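Local coordinates for protein retinol dehydratase (Spodoptera frugiperda, PDB 1FMJ) that binds retinol and adenosine 3',5'-diphosphate in a sulfotransferase-type fold and probably dehydrates retinol by way of a sulfated intermediate, at residues 239-247 with 259-267. Residues are numbered along the deposited sequence; the frame is centred on the assembly and turned at random.
Sequences HDPNMLFLF and IARIADFLG
The ring of F265 packs against the start of strand 243-247 with L244 CB centred over one face, a CH-pi contact 3.6 Å from the ring centroid and only 6° off its normal. CG of F265 stands anti to the backbone N (chi1 177°), which carries the ring off the last helical turn to the D240-M243 beta turn. There its rim meets backbone: F265 CZ is 3.2 Å from N242 O, near the ring plane, and F265 CE1 is 3.1 Å from P241 O, which approaches obliquely. The turn is itself tied by an Asx turn, N242 N to D240 OD1. One water donates to both P241 O and F265 O, joining turn and helix end where no direct hydrogen bond does. Further along, L244 sends CD2 across I262 at roughly a right angle, 3.7 Å from I262 CG1. L246 CD1 lies 3.8 Å from I262 CG1, so I262 meets both leucines; I262 also touches L82 and I86 of helix 76-87. R261, bent at chi3, runs past L246 in the opposite sense and lays one guanidinium face over L246 CD2, while a second water links its NH1 to F245 O. Replacing F265 by an alanine is likely to leave L244 CB without the ring it packs on and open a gap beside the turn. Strand 243-247 is an edge of the parallel sheet of this P-loop-type sulfotransferase fold, and helix 255-265 runs back nearly antiparallel to it (170°). With no direct hydrogen bond between the segments, the contact rests on apolar fit and CH-pi packing, with two waters bridging polar groups.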
ATOM      1  N   HIS A 239      19.767  -5.493   4.529  1.00 29.34           N
ATOM      2  CA  HIS A 239      21.155  -5.818   4.211  1.00 30.59           C
ATOM      3  C   HIS A 239      21.259  -6.598   2.904  1.00 29.87           C
ATOM      4  O   HIS A 239      22.216  -6.428   2.144  1.00 30.72           O
ATOM      5  CB  HIS A 239      21.766  -6.625   5.363  1.00 31.44           C
ATOM      6  CG  HIS A 239      21.650  -5.949   6.696  1.00 33.87           C
ATOM      7  ND1 HIS A 239      21.754  -6.631   7.890  1.00 36.08           N
ATOM      8  CD2 HIS A 239      21.423  -4.653   7.023  1.00 35.08           C
ATOM      9  CE1 HIS A 239      21.593  -5.786   8.894  1.00 36.10           C
ATOM     10  NE2 HIS A 239      21.390  -4.580   8.394  1.00 35.71           N
ATOM     11  N   ASP A 240      20.262  -7.444   2.652  1.00 29.67           N
ATOM     12  CA  ASP A 240      20.201  -8.274   1.452  1.00 29.30           C
ATOM     13  C   ASP A 240      20.365  -7.454   0.167  1.00 28.81           C
ATOM     14  O   ASP A 240      19.781  -6.382   0.019  1.00 28.27           O
ATOM     15  CB  ASP A 240      18.871  -9.034   1.417  1.00 29.78           C
ATOM     16  CG  ASP A 240      18.825 -10.096   0.325  1.00 29.82           C
ATOM     17  OD1 ASP A 240      18.964  -9.750  -0.866  1.00 29.11           O
ATOM     18  OD2 ASP A 240      18.641 -11.284   0.664  1.00 30.58           O
ATOM     19  N   PRO A 241      21.178  -7.953  -0.776  1.00 28.14           N
ATOM     20  CA  PRO A 241      21.411  -7.256  -2.043  1.00 27.02           C
ATOM     21  C   PRO A 241      20.154  -7.068  -2.894  1.00 25.37           C
ATOM     22  O   PRO A 241      20.127  -6.200  -3.755  1.00 24.16           O
ATOM     23  CB  PRO A 241      22.440  -8.144  -2.743  1.00 27.36           C
ATOM     24  CG  PRO A 241      23.202  -8.724  -1.604  1.00 27.13           C
ATOM     25  CD  PRO A 241      22.103  -9.091  -0.632  1.00 28.21           C
ATOM     26  N   ASN A 242      19.128  -7.880  -2.656  1.00 24.78           N
ATOM     27  CA  ASN A 242      17.887  -7.788  -3.428  1.00 23.30           C
ATOM     28  C   ASN A 242      16.794  -6.980  -2.741  1.00 23.20           C
ATOM     29  O   ASN A 242      15.628  -7.011  -3.151  1.00 22.36           O
ATOM     30  CB  ASN A 242      17.360  -9.187  -3.766  1.00 22.55           C
ATOM     31  CG  ASN A 242      18.116  -9.823  -4.918  1.00 23.12           C
ATOM     32  OD1 ASN A 242      18.837  -9.146  -5.647  1.00 22.29           O
ATOM     33  ND2 ASN A 242      17.936 -11.122  -5.100  1.00 21.04           N
ATOM     34  N   MET A 243      17.183  -6.248  -1.701  1.00 21.72           N
ATOM     35  CA  MET A 243      16.251  -5.412  -0.956  1.00 21.18           C
ATOM     36  C   MET A 243      16.753  -3.979  -0.889  1.00 20.76           C
ATOM     37  O   MET A 243      17.924  -3.737  -0.601  1.00 20.70           O
ATOM     38  CB  MET A 243      16.060  -5.945   0.466  1.00 20.21           C
ATOM     39  CG  MET A 243      15.366  -4.960   1.417  1.00 20.53           C
ATOM     40  SD  MET A 243      13.639  -4.587   0.985  1.00 22.78           S
ATOM     41  CE  MET A 243      12.798  -5.775   1.983  1.00 17.66           C
ATOM     42  N   LEU A 244      15.857  -3.035  -1.164  1.00 19.26           N
ATOM     43  CA  LEU A 244      16.194  -1.621  -1.107  1.00 18.57           C
ATOM     44  C   LEU A 244      15.170  -0.928  -0.219  1.00 18.48           C
ATOM     45  O   LEU A 244      14.037  -0.680  -0.639  1.00 17.60           O
ATOM     46  CB  LEU A 244      16.178  -0.994  -2.509  1.00 17.72           C
ATOM     47  CG  LEU A 244      16.377   0.529  -2.541  1.00 17.37           C
ATOM     48  CD1 LEU A 244      17.747   0.877  -1.989  1.00 19.64           C
ATOM     49  CD2 LEU A 244      16.234   1.056  -3.963  1.00 18.59           C
ATOM     50  N   PHE A 245      15.568  -0.641   1.016  1.00 17.20           N
ATOM     51  CA  PHE A 245      14.700   0.031   1.977  1.00 18.53           C
ATOM     52  C   PHE A 245      14.873   1.535   1.786  1.00 19.24           C
ATOM     53  O   PHE A 245      15.991   2.040   1.834  1.00 19.19           O
ATOM     54  CB  PHE A 245      15.114  -0.344   3.403  1.00 18.65           C
ATOM     55  CG  PHE A 245      14.063  -0.072   4.445  1.00 18.82           C
ATOM     56  CD1 PHE A 245      13.267  -1.107   4.929  1.00 17.51           C
ATOM     57  CD2 PHE A 245      13.905   1.204   4.982  1.00 18.99           C
ATOM     58  CE1 PHE A 245      12.334  -0.885   5.934  1.00 16.86           C
ATOM     59  CE2 PHE A 245      12.972   1.441   5.991  1.00 18.94           C
ATOM     60  CZ  PHE A 245      12.184   0.393   6.472  1.00 18.75           C
ATOM     61  N   LEU A 246      13.769   2.247   1.568  1.00 18.91           N
ATOM     62  CA  LEU A 246      13.825   3.686   1.380  1.00 20.12           C
ATOM     63  C   LEU A 246      12.793   4.375   2.257  1.00 19.73           C
ATOM     64  O   LEU A 246      11.823   3.757   2.699  1.00 19.98           O
ATOM     65  CB  LEU A 246      13.559   4.049  -0.085  1.00 20.54           C
ATOM     66  CG  LEU A 246      14.475   3.460  -1.158  1.00 21.75           C
ATOM     67  CD1 LEU A 246      13.999   3.913  -2.526  1.00 20.24           C
ATOM     68  CD2 LEU A 246      15.925   3.911  -0.906  1.00 22.02           C
ATOM     69  N   PHE A 247      13.007   5.661   2.507  1.00 19.96           N
ATOM     70  CA  PHE A 247      12.079   6.443   3.310  1.00 19.80           C
ATOM     71  C   PHE A 247      11.428   7.501   2.432  1.00 20.67           C
ATOM     72  O   PHE A 247      12.109   8.211   1.693  1.00 20.94           O
ATOM     73  CB  PHE A 247      12.795   7.125   4.479  1.00 19.02           C
ATOM     74  CG  PHE A 247      13.218   6.181   5.569  1.00 19.50           C
ATOM     75  CD1 PHE A 247      14.526   5.731   5.649  1.00 19.57           C
ATOM     76  CD2 PHE A 247      12.302   5.745   6.520  1.00 20.29           C
ATOM     77  CE1 PHE A 247      14.921   4.860   6.661  1.00 20.54           C
ATOM     78  CE2 PHE A 247      12.687   4.875   7.533  1.00 19.25           C
ATOM     79  CZ  PHE A 247      13.998   4.433   7.604  1.00 20.44           C
ATOM     80  N   ILE A 259      16.634   8.474  -6.905  1.00 28.58           N
ATOM     81  CA  ILE A 259      16.507   7.878  -8.230  1.00 29.32           C
ATOM     82  C   ILE A 259      17.774   7.104  -8.584  1.00 29.90           C
ATOM     83  O   ILE A 259      17.711   6.044  -9.213  1.00 30.20           O
ATOM     84  CB  ILE A 259      16.245   8.952  -9.309  1.00 29.28           C
ATOM     85  CG1 ILE A 259      14.846   9.553  -9.117  1.00 30.90           C
ATOM     86  CG2 ILE A 259      16.371   8.338 -10.696  1.00 30.50           C
ATOM     87  CD1 ILE A 259      14.498  10.660 -10.101  1.00 31.39           C
ATOM     88  N   ALA A 260      18.918   7.640  -8.163  1.00 29.42           N
ATOM     89  CA  ALA A 260      20.209   7.014  -8.421  1.00 29.69           C
ATOM     90  C   ALA A 260      20.328   5.725  -7.622  1.00 29.01           C
ATOM     91  O   ALA A 260      20.786   4.701  -8.133  1.00 28.78           O
ATOM     92  CB  ALA A 260      21.345   7.975  -8.053  1.00 29.06           C
ATOM     93  N   ARG A 261      19.922   5.775  -6.360  1.00 28.42           N
ATOM     94  CA  ARG A 261      19.985   4.588  -5.532  1.00 28.86           C
ATOM     95  C   ARG A 261      19.151   3.477  -6.169  1.00 28.11           C
ATOM     96  O   ARG A 261      19.586   2.332  -6.242  1.00 28.04           O
ATOM     97  CB  ARG A 261      19.473   4.882  -4.119  1.00 30.07           C
ATOM     98  CG  ARG A 261      20.353   5.824  -3.311  1.00 31.98           C
ATOM     99  CD  ARG A 261      19.894   5.878  -1.862  1.00 33.51           C
ATOM    100  NE  ARG A 261      20.138   4.617  -1.170  1.00 35.03           N
ATOM    101  CZ  ARG A 261      19.725   4.350   0.065  1.00 35.76           C
ATOM    102  NH1 ARG A 261      19.039   5.258   0.748  1.00 35.77           N
ATOM    103  NH2 ARG A 261      20.002   3.181   0.622  1.00 36.08           N
ATOM    104  N   ILE A 262      17.955   3.818  -6.640  1.00 27.90           N
ATOM    105  CA  ILE A 262      17.091   2.821  -7.258  1.00 27.13           C
ATOM    106  C   ILE A 262      17.680   2.285  -8.567  1.00 27.26           C
ATOM    107  O   ILE A 262      17.517   1.107  -8.892  1.00 26.12           O
ATOM    108  CB  ILE A 262      15.679   3.390  -7.515  1.00 26.87           C
ATOM    109  CG1 ILE A 262      15.014   3.734  -6.178  1.00 25.20           C
ATOM    110  CG2 ILE A 262      14.832   2.371  -8.285  1.00 25.36           C
ATOM    111  CD1 ILE A 262      13.735   4.523  -6.315  1.00 25.37           C
ATOM    112  N   ALA A 263      18.375   3.142  -9.314  1.00 28.18           N
ATOM    113  CA  ALA A 263      18.981   2.715 -10.570  1.00 28.65           C
ATOM    114  C   ALA A 263      20.088   1.700 -10.301  1.00 29.23           C
ATOM    115  O   ALA A 263      20.122   0.638 -10.914  1.00 28.47           O
ATOM    116  CB  ALA A 263      19.537   3.920 -11.330  1.00 29.69           C
ATOM    117  N   ASP A 264      20.988   2.024  -9.375  1.00 30.51           N
ATOM    118  CA  ASP A 264      22.083   1.118  -9.038  1.00 30.46           C
ATOM    119  C   ASP A 264      21.534  -0.221  -8.574  1.00 30.01           C
ATOM    120  O   ASP A 264      21.980  -1.276  -9.022  1.00 30.06           O
ATOM    121  CB  ASP A 264      22.962   1.706  -7.931  1.00 33.01           C
ATOM    122  CG  ASP A 264      23.574   3.029  -8.313  1.00 33.97           C
ATOM    123  OD1 ASP A 264      23.991   3.175  -9.481  1.00 36.52           O
ATOM    124  OD2 ASP A 264      23.649   3.919  -7.441  1.00 35.89           O
ATOM    125  N   PHE A 265      20.566  -0.167  -7.665  1.00 29.29           N
ATOM    126  CA  PHE A 265      19.936  -1.370  -7.130  1.00 28.58           C
ATOM    127  C   PHE A 265      19.379  -2.237  -8.264  1.00 29.56           C
ATOM    128  O   PHE A 265      19.455  -3.462  -8.206  1.00 28.88           O
ATOM    129  CB  PHE A 265      18.812  -0.974  -6.158  1.00 27.73           C
ATOM    130  CG  PHE A 265      18.044  -2.141  -5.599  1.00 25.83           C
ATOM    131  CD1 PHE A 265      18.651  -3.049  -4.736  1.00 26.31           C
ATOM    132  CD2 PHE A 265      16.710  -2.328  -5.934  1.00 25.55           C
ATOM    133  CE1 PHE A 265      17.938  -4.126  -4.216  1.00 25.78           C
ATOM    134  CE2 PHE A 265      15.989  -3.401  -5.421  1.00 25.11           C
ATOM    135  CZ  PHE A 265      16.605  -4.303  -4.559  1.00 25.59           C
ATOM    136  N   LEU A 266      18.839  -1.599  -9.300  1.00 30.31           N
ATOM    137  CA  LEU A 266      18.271  -2.330 -10.428  1.00 31.83           C
ATOM    138  C   LEU A 266      19.293  -2.658 -11.510  1.00 32.77           C
ATOM    139  O   LEU A 266      18.942  -3.208 -12.559  1.00 33.22           O
ATOM    140  CB  LEU A 266      17.112  -1.541 -11.044  1.00 31.18           C
ATOM    141  CG  LEU A 266      15.876  -1.412 -10.149  1.00 32.05           C
ATOM    142  CD1 LEU A 266      14.814  -0.591 -10.844  1.00 30.48           C
ATOM    143  CD2 LEU A 266      15.349  -2.799  -9.812  1.00 31.81           C
ATOM    144  N   GLY A 267      20.554  -2.323 -11.248  1.00 33.51           N
ATOM    145  CA  GLY A 267      21.603  -2.588 -12.213  1.00 34.11           C
ATOM    146  C   GLY A 267      21.429  -1.782 -13.487  1.00 34.55           C
ATOM    147  O   GLY A 267      21.769  -2.247 -14.576  1.00 34.66           O
TER
HETATM  148  O   HOH W   1      19.704  -5.664  -6.433  1.00 23.94           O
HETATM  149  O   HOH W   2      17.287   4.162   3.284  1.00 40.60           O